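Endoribonuclease L-PSP/chorismate mutase-like domain-containing protein (Agrobacterium tumefaciens, PDB 3D01) is of unknown function but belongs to the YjgF/chorismate mutase-like family of putative endoribonucleases, whose members commonly assemble as trimers. Local coordinates at residues 15-28 with 75-89. Residues are numbered along the deposited sequence; the frame is centred on the assembly and turned at random.
Sequences EGRLKELGFTLPVA and RAAELCAVNILAQVK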
ATOM      1  N   GLU I  15     -13.742  17.992  15.087  1.00 25.68           N
ATOM      2  CA  GLU I  15     -15.064  17.452  14.818  1.00 26.73           C
ATOM      3  C   GLU I  15     -16.085  18.512  14.423  1.00 26.34           C
ATOM      4  O   GLU I  15     -17.001  18.241  13.644  1.00 25.82           O
ATOM      5  CB  GLU I  15     -15.569  16.681  16.015  1.00 27.14           C
ATOM      6  CG  GLU I  15     -14.757  15.474  16.364  1.00 29.93           C
ATOM      7  CD  GLU I  15     -15.525  14.519  17.259  1.00 30.04           C
ATOM      8  OE1 GLU I  15     -14.870  13.847  18.076  1.00 35.69           O
ATOM      9  OE2 GLU I  15     -16.774  14.431  17.149  1.00 36.47           O
ATOM     10  N   GLY I  16     -15.944  19.730  14.948  1.00 26.22           N
ATOM     11  CA  GLY I  16     -16.834  20.815  14.553  1.00 26.03           C
ATOM     12  C   GLY I  16     -16.627  21.220  13.104  1.00 25.66           C
ATOM     13  O   GLY I  16     -17.589  21.457  12.366  1.00 25.54           O
ATOM     14  N   ARG I  17     -15.366  21.311  12.689  1.00 25.61           N
ATOM     15  CA  ARG I  17     -15.045  21.565  11.284  1.00 25.74           C
ATOM     16  C   ARG I  17     -15.679  20.505  10.373  1.00 24.43           C
ATOM     17  O   ARG I  17     -16.184  20.825   9.317  1.00 23.21           O
ATOM     18  CB  ARG I  17     -13.550  21.584  11.076  1.00 25.55           C
ATOM     19  CG  ARG I  17     -12.861  22.768  11.739  1.00 27.14           C
ATOM     20  CD  ARG I  17     -11.471  22.874  11.216  1.00 30.60           C
ATOM     21  NE  ARG I  17     -10.447  23.408  12.109  1.00 34.26           N
ATOM     22  CZ  ARG I  17     -10.286  24.691  12.449  1.00 40.80           C
ATOM     23  NH1 ARG I  17     -11.181  25.652  12.095  1.00 41.98           N
ATOM     24  NH2 ARG I  17      -9.235  25.011  13.218  1.00 39.37           N
ATOM     25  N   LEU I  18     -15.684  19.267  10.824  1.00 24.31           N
ATOM     26  CA  LEU I  18     -16.270  18.192  10.030  1.00 24.89           C
ATOM     27  C   LEU I  18     -17.783  18.358   9.915  1.00 25.23           C
ATOM     28  O   LEU I  18     -18.352  18.141   8.842  1.00 25.28           O
ATOM     29  CB  LEU I  18     -15.929  16.857  10.653  1.00 24.44           C
ATOM     30  CG  LEU I  18     -16.379  15.607   9.895  1.00 25.07           C
ATOM     31  CD1 LEU I  18     -15.850  15.689   8.431  1.00 23.81           C
ATOM     32  CD2 LEU I  18     -15.861  14.390  10.683  1.00 25.32           C
ATOM     33  N   LYS I  19     -18.447  18.732  11.008  1.00 25.43           N
ATOM     34  CA  LYS I  19     -19.884  19.063  10.934  1.00 26.43           C
ATOM     35  C   LYS I  19     -20.188  20.223   9.957  1.00 26.61           C
ATOM     36  O   LYS I  19     -21.170  20.194   9.218  1.00 27.47           O
ATOM     37  CB  LYS I  19     -20.439  19.391  12.315  1.00 26.66           C
ATOM     38  CG  LYS I  19     -20.397  18.256  13.264  1.00 27.20           C
ATOM     39  CD  LYS I  19     -21.049  18.589  14.585  1.00 29.04           C
ATOM     40  CE  LYS I  19     -20.850  17.432  15.555  1.00 29.12           C
ATOM     41  NZ  LYS I  19     -21.140  17.778  16.968  1.00 30.34           N
ATOM     42  N   GLU I  20     -19.336  21.242   9.944  1.00 26.77           N
ATOM     43  CA  GLU I  20     -19.487  22.345   9.013  1.00 27.08           C
ATOM     44  C   GLU I  20     -19.395  21.864   7.575  1.00 27.04           C
ATOM     45  O   GLU I  20     -19.911  22.511   6.668  1.00 27.10           O
ATOM     46  CB  GLU I  20     -18.430  23.395   9.263  1.00 27.25           C
ATOM     47  CG  GLU I  20     -18.605  24.126  10.592  1.00 28.81           C
ATOM     48  CD  GLU I  20     -17.471  25.090  10.885  1.00 29.63           C
ATOM     49  OE1 GLU I  20     -16.387  24.979  10.290  1.00 34.86           O
ATOM     50  OE2 GLU I  20     -17.650  25.971  11.742  1.00 35.34           O
ATOM     51  N   LEU I  21     -18.727  20.738   7.370  1.00 26.52           N
ATOM     52  CA  LEU I  21     -18.626  20.158   6.031  1.00 27.25           C
ATOM     53  C   LEU I  21     -19.792  19.225   5.705  1.00 27.88           C
ATOM     54  O   LEU I  21     -19.954  18.803   4.554  1.00 28.91           O
ATOM     55  CB  LEU I  21     -17.315  19.402   5.895  1.00 26.53           C
ATOM     56  CG  LEU I  21     -16.033  20.213   5.771  1.00 27.06           C
ATOM     57  CD1 LEU I  21     -14.839  19.240   5.592  1.00 27.68           C
ATOM     58  CD2 LEU I  21     -16.096  21.180   4.606  1.00 28.09           C
ATOM     59  N   GLY I  22     -20.598  18.887   6.695  1.00 28.27           N
ATOM     60  CA  GLY I  22     -21.803  18.114   6.474  1.00 28.63           C
ATOM     61  C   GLY I  22     -21.789  16.740   7.099  1.00 28.72           C
ATOM     62  O   GLY I  22     -22.738  15.973   6.913  1.00 30.41           O
ATOM     63  N   PHE I  23     -20.762  16.428   7.876  1.00 28.29           N
ATOM     64  CA  PHE I  23     -20.599  15.089   8.419  1.00 28.57           C
ATOM     65  C   PHE I  23     -20.481  15.020   9.947  1.00 29.33           C
ATOM     66  O   PHE I  23     -19.814  15.839  10.576  1.00 28.85           O
ATOM     67  CB  PHE I  23     -19.352  14.435   7.813  1.00 27.73           C
ATOM     68  CG  PHE I  23     -19.339  14.418   6.313  1.00 27.04           C
ATOM     69  CD1 PHE I  23     -19.871  13.349   5.619  1.00 27.21           C
ATOM     70  CD2 PHE I  23     -18.773  15.459   5.595  1.00 26.56           C
ATOM     71  CE1 PHE I  23     -19.829  13.321   4.239  1.00 26.53           C
ATOM     72  CE2 PHE I  23     -18.741  15.443   4.222  1.00 26.57           C
ATOM     73  CZ  PHE I  23     -19.281  14.366   3.545  1.00 25.58           C
ATOM     74  N   THR I  24     -21.124  14.000  10.512  1.00 30.59           N
ATOM     75  CA  THR I  24     -20.874  13.556  11.872  1.00 31.83           C
ATOM     76  C   THR I  24     -20.095  12.242  11.809  1.00 32.23           C
ATOM     77  O   THR I  24     -20.258  11.439  10.863  1.00 32.61           O
ATOM     78  CB  THR I  24     -22.184  13.374  12.654  1.00 31.89           C
ATOM     79  OG1 THR I  24     -22.867  12.207  12.171  1.00 36.40           O
ATOM     80  CG2 THR I  24     -23.099  14.609  12.477  1.00 31.28           C
ATOM     81  N   LEU I  25     -19.212  12.039  12.779  1.00 33.06           N
ATOM     82  CA  LEU I  25     -18.471  10.801  12.872  1.00 33.66           C
ATOM     83  C   LEU I  25     -19.413   9.647  13.212  1.00 35.10           C
ATOM     84  O   LEU I  25     -20.246   9.753  14.115  1.00 34.91           O
ATOM     85  CB  LEU I  25     -17.358  10.876  13.922  1.00 33.39           C
ATOM     86  CG  LEU I  25     -16.118  11.694  13.587  1.00 32.68           C
ATOM     87  CD1 LEU I  25     -15.122  11.669  14.762  1.00 31.73           C
ATOM     88  CD2 LEU I  25     -15.471  11.186  12.316  1.00 29.39           C
ATOM     89  N   PRO I  26     -19.284   8.533  12.490  1.00 36.52           N
ATOM     90  CA  PRO I  26     -19.998   7.357  12.912  1.00 38.01           C
ATOM     91  C   PRO I  26     -19.295   6.682  14.102  1.00 39.68           C
ATOM     92  O   PRO I  26     -18.169   7.044  14.477  1.00 39.49           O
ATOM     93  CB  PRO I  26     -19.961   6.474  11.657  1.00 37.95           C
ATOM     94  CG  PRO I  26     -18.698   6.837  10.973  1.00 37.47           C
ATOM     95  CD  PRO I  26     -18.491   8.299  11.265  1.00 36.39           C
ATOM     96  N   VAL I  27     -19.969   5.710  14.697  1.00 42.06           N
ATOM     97  CA  VAL I  27     -19.304   4.768  15.593  1.00 43.92           C
ATOM     98  C   VAL I  27     -18.275   3.922  14.787  1.00 44.59           C
ATOM     99  O   VAL I  27     -17.222   3.536  15.323  1.00 45.17           O
ATOM    100  CB  VAL I  27     -20.345   3.874  16.348  1.00 43.96           C
ATOM    101  CG1 VAL I  27     -19.651   2.882  17.281  1.00 44.85           C
ATOM    102  CG2 VAL I  27     -21.336   4.744  17.139  1.00 44.65           C
ATOM    103  N   ALA I  28     -18.553   3.688  13.495  1.00 45.37           N
ATOM    104  CA  ALA I  28     -17.641   2.930  12.602  1.00 45.63           C
ATOM    105  C   ALA I  28     -17.147   3.751  11.395  1.00 46.26           C
ATOM    106  O   ALA I  28     -16.063   3.495  10.826  1.00 46.11           O
ATOM    107  CB  ALA I  28     -18.334   1.669  12.117  1.00 45.95           C
ATOM    108  N   ARG I  75     -18.020  12.142  -3.082  1.00 18.18           N
ATOM    109  CA  ARG I  75     -18.760  11.897  -1.845  1.00 18.77           C
ATOM    110  C   ARG I  75     -18.402  10.574  -1.214  1.00 17.94           C
ATOM    111  O   ARG I  75     -18.249  10.475  -0.022  1.00 18.27           O
ATOM    112  CB  ARG I  75     -20.249  11.862  -2.106  1.00 20.47           C
ATOM    113  CG  ARG I  75     -21.117  11.786  -0.830  1.00 24.26           C
ATOM    114  CD  ARG I  75     -20.914  12.981   0.099  1.00 35.14           C
ATOM    115  NE  ARG I  75     -20.900  14.230  -0.671  1.00 41.30           N
ATOM    116  CZ  ARG I  75     -20.879  15.457  -0.161  1.00 44.80           C
ATOM    117  NH1 ARG I  75     -20.906  15.656   1.151  1.00 49.26           N
ATOM    118  NH2 ARG I  75     -20.837  16.504  -0.984  1.00 45.77           N
ATOM    119  N   ALA I  76     -18.310   9.524  -2.020  1.00 17.39           N
ATOM    120  CA  ALA I  76     -17.784   8.254  -1.518  1.00 16.37           C
ATOM    121  C   ALA I  76     -16.421   8.403  -0.818  1.00 16.39           C
ATOM    122  O   ALA I  76     -16.230   7.883   0.280  1.00 15.66           O
ATOM    123  CB  ALA I  76     -17.692   7.191  -2.652  1.00 16.69           C
ATOM    124  N   ALA I  77     -15.491   9.128  -1.449  1.00 15.47           N
ATOM    125  CA  ALA I  77     -14.146   9.309  -0.901  1.00 15.82           C
ATOM    126  C   ALA I  77     -14.223  10.050   0.478  1.00 16.22           C
ATOM    127  O   ALA I  77     -13.568   9.679   1.462  1.00 14.62           O
ATOM    128  CB  ALA I  77     -13.286  10.081  -1.893  1.00 15.44           C
ATOM    129  N   GLU I  78     -15.072  11.061   0.523  1.00 17.02           N
ATOM    130  CA  GLU I  78     -15.350  11.839   1.763  1.00 18.04           C
ATOM    131  C   GLU I  78     -15.822  10.916   2.869  1.00 18.11           C
ATOM    132  O   GLU I  78     -15.306  10.976   3.986  1.00 19.03           O
ATOM    133  CB  GLU I  78     -16.402  12.903   1.502  1.00 18.27           C
ATOM    134  CG  GLU I  78     -15.919  14.132   0.707  1.00 20.45           C
ATOM    135  CD  GLU I  78     -17.038  15.095   0.281  1.00 21.33           C
ATOM    136  OE1 GLU I  78     -18.224  14.706   0.144  1.00 25.73           O
ATOM    137  OE2 GLU I  78     -16.719  16.294   0.077  1.00 26.67           O
ATOM    138  N   LEU I  79     -16.783  10.038   2.545  1.00 18.03           N
ATOM    139  CA  LEU I  79     -17.289   9.053   3.501  1.00 17.33           C
ATOM    140  C   LEU I  79     -16.213   8.068   3.990  1.00 17.23           C
ATOM    141  O   LEU I  79     -16.121   7.757   5.186  1.00 16.39           O
ATOM    142  CB  LEU I  79     -18.508   8.326   2.938  1.00 17.75           C
ATOM    143  CG  LEU I  79     -19.826   9.115   2.878  1.00 17.50           C
ATOM    144  CD1 LEU I  79     -20.869   8.275   2.163  1.00 18.89           C
ATOM    145  CD2 LEU I  79     -20.315   9.606   4.265  1.00 20.07           C
ATOM    146  N   CYS I  80     -15.380   7.576   3.066  1.00 17.38           N
ATOM    147  CA  CYS I  80     -14.240   6.758   3.426  1.00 17.02           C
ATOM    148  C   CYS I  80     -13.377   7.507   4.434  1.00 16.60           C
ATOM    149  O   CYS I  80     -12.970   6.936   5.444  1.00 17.68           O
ATOM    150  CB  CYS I  80     -13.407   6.397   2.184  1.00 17.92           C
ATOM    151  SG  CYS I  80     -14.243   5.279   1.050  1.00 18.78           S
ATOM    152  N   ALA I  81     -13.095   8.767   4.133  1.00 15.84           N
ATOM    153  CA  ALA I  81     -12.281   9.639   5.003  1.00 17.12           C
ATOM    154  C   ALA I  81     -12.909   9.833   6.368  1.00 17.16           C
ATOM    155  O   ALA I  81     -12.209   9.827   7.363  1.00 18.89           O
ATOM    156  CB  ALA I  81     -12.048  10.992   4.330  1.00 15.46           C
ATOM    157  N   VAL I  82     -14.217   9.999   6.429  1.00 17.63           N
ATOM    158  CA  VAL I  82     -14.920  10.153   7.738  1.00 17.87           C
ATOM    159  C   VAL I  82     -14.802   8.846   8.554  1.00 18.31           C
ATOM    160  O   VAL I  82     -14.573   8.841   9.769  1.00 18.73           O
ATOM    161  CB  VAL I  82     -16.414  10.572   7.528  1.00 17.91           C
ATOM    162  CG1 VAL I  82     -17.263  10.421   8.831  1.00 19.42           C
ATOM    163  CG2 VAL I  82     -16.519  12.000   6.934  1.00 18.48           C
ATOM    164  N   ASN I  83     -14.918   7.709   7.874  1.00 18.30           N
ATOM    165  CA  ASN I  83     -14.728   6.432   8.531  1.00 18.26           C
ATOM    166  C   ASN I  83     -13.289   6.243   8.996  1.00 18.35           C
ATOM    167  O   ASN I  83     -13.058   5.718  10.075  1.00 18.54           O
ATOM    168  CB  ASN I  83     -15.216   5.286   7.630  1.00 19.47           C
ATOM    169  CG  ASN I  83     -16.728   5.204   7.584  1.00 20.34           C
ATOM    170  OD1 ASN I  83     -17.394   5.765   6.699  1.00 25.68           O
ATOM    171  ND2 ASN I  83     -17.277   4.538   8.545  1.00 21.58           N
ATOM    172  N   ILE I  84     -12.325   6.739   8.227  1.00 17.68           N
ATOM    173  CA  ILE I  84     -10.927   6.729   8.674  1.00 17.61           C
ATOM    174  C   ILE I  84     -10.847   7.549   9.956  1.00 17.65           C
ATOM    175  O   ILE I  84     -10.316   7.078  10.940  1.00 17.64           O
ATOM    176  CB  ILE I  84      -9.930   7.288   7.614  1.00 17.22           C
ATOM    177  CG1 ILE I  84      -9.741   6.267   6.466  1.00 17.67           C
ATOM    178  CG2 ILE I  84      -8.549   7.575   8.240  1.00 17.39           C
ATOM    179  CD1 ILE I  84      -9.017   6.831   5.253  1.00 17.58           C
ATOM    180  N   LEU I  85     -11.412   8.751   9.940  1.00 18.64           N
ATOM    181  CA  LEU I  85     -11.362   9.628  11.144  1.00 19.08           C
ATOM    182  C   LEU I  85     -12.035   8.982  12.371  1.00 19.51           C
ATOM    183  O   LEU I  85     -11.543   9.119  13.509  1.00 19.90           O
ATOM    184  CB  LEU I  85     -11.951  10.986  10.821  1.00 20.10           C
ATOM    185  CG  LEU I  85     -11.151  11.849   9.845  1.00 20.73           C
ATOM    186  CD1 LEU I  85     -11.917  13.171   9.525  1.00 20.62           C
ATOM    187  CD2 LEU I  85      -9.751  12.130  10.416  1.00 21.81           C
ATOM    188  N   ALA I  86     -13.146   8.275  12.146  1.00 19.60           N
ATOM    189  CA  ALA I  86     -13.808   7.534  13.216  1.00 19.97           C
ATOM    190  C   ALA I  86     -12.896   6.462  13.816  1.00 20.49           C
ATOM    191  O   ALA I  86     -12.850   6.301  15.025  1.00 20.65           O
ATOM    192  CB  ALA I  86     -15.136   6.931  12.745  1.00 20.00           C
ATOM    193  N   GLN I  87     -12.129   5.744  12.995  1.00 20.30           N
ATOM    194  CA  GLN I  87     -11.213   4.727  13.529  1.00 20.79           C
ATOM    195  C   GLN I  87     -10.044   5.361  14.272  1.00 20.83           C
ATOM    196  O   GLN I  87      -9.599   4.856  15.291  1.00 20.96           O
ATOM    197  CB  GLN I  87     -10.660   3.858  12.396  1.00 21.46           C
ATOM    198  CG  GLN I  87     -11.748   3.082  11.643  1.00 23.14           C
ATOM    199  CD  GLN I  87     -12.520   2.078  12.474  1.00 26.51           C
ATOM    200  OE1 GLN I  87     -12.154   1.726  13.601  1.00 27.08           O
ATOM    201  NE2 GLN I  87     -13.599   1.582  11.893  1.00 31.49           N
ATOM    202  N   VAL I  88      -9.535   6.467  13.744  1.00 21.24           N
ATOM    203  CA  VAL I  88      -8.442   7.158  14.386  1.00 21.37           C
ATOM    204  C   VAL I  88      -8.918   7.682  15.746  1.00 22.04           C
ATOM    205  O   VAL I  88      -8.194   7.579  16.722  1.00 22.10           O
ATOM    206  CB  VAL I  88      -7.914   8.333  13.553  1.00 21.97           C
ATOM    207  CG1 VAL I  88      -6.810   9.047  14.310  1.00 22.07           C
ATOM    208  CG2 VAL I  88      -7.400   7.853  12.158  1.00 19.41           C
ATOM    209  N   LYS I  89     -10.110   8.251  15.789  1.00 22.33           N
ATOM    210  CA  LYS I  89     -10.676   8.729  17.069  1.00 23.37           C
ATOM    211  C   LYS I  89     -10.734   7.601  18.098  1.00 23.69           C
ATOM    212  O   LYS I  89     -10.339   7.800  19.274  1.00 24.44           O
ATOM    213  CB  LYS I  89     -12.074   9.322  16.856  1.00 23.71           C
ATOM    214  CG  LYS I  89     -12.648   9.961  18.135  1.00 23.55           C
ATOM    215  CD  LYS I  89     -13.962  10.654  17.877  1.00 24.47           C
ATOM    216  CE  LYS I  89     -14.581  11.143  19.220  1.00 25.22           C
ATOM    217  NZ  LYS I  89     -15.929  11.662  19.030  1.00 26.06           N
TER
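Phe23, just beyond the end of helix 3-21, lays its ring against Val82 of helix 70-91, and these two residues bury the most surface between residues 15-28 and 75-89. Val82 CG2 makes an off-centre CH-pi contact, 4.2 Å from the ring centroid and 30° off its normal. Leu79 CD2 reaches the ring edge at Phe23 CE1, 3.7 Å away, while Arg75 NH1 approaches CZ obliquely, the guanidinium and ring planes 26° apart. Val82 serves two neighbours through its branches: with CG1 anti to the backbone N (chi1 167°), that methyl presses tightly on Pro26 CD at 3.5 Å, leaving CG2 for Phe23 and for Leu18 CD1. Leu25 divides its methyls likewise. Leu25 CD2 settles on the helix backbone, 3.6 Å from Val82 O and close to Leu85 CB, whereas CD1 packs on the aliphatic chain of Lys89. The fully extended Lys89 then carries NZ to Glu15 OE1, met at 2.6 Å on the syn side in a salt bridge that ties the two helices directly. A Schellman motif at Gly22, with positive phi, ends helix 3-21, and the chain crosses over helix 70-91. The axes of 15-21 and 75-89 come no closer than 12.7 Å, and the side chains of Leu18, Phe23 and Leu25 lie between them. Helix 118-133 adds Leu128 against Phe23, while Ile84 meets strand 155-163, consistent with the helix-covered sheet of the YjgF-like, chorismate mutase-like fold.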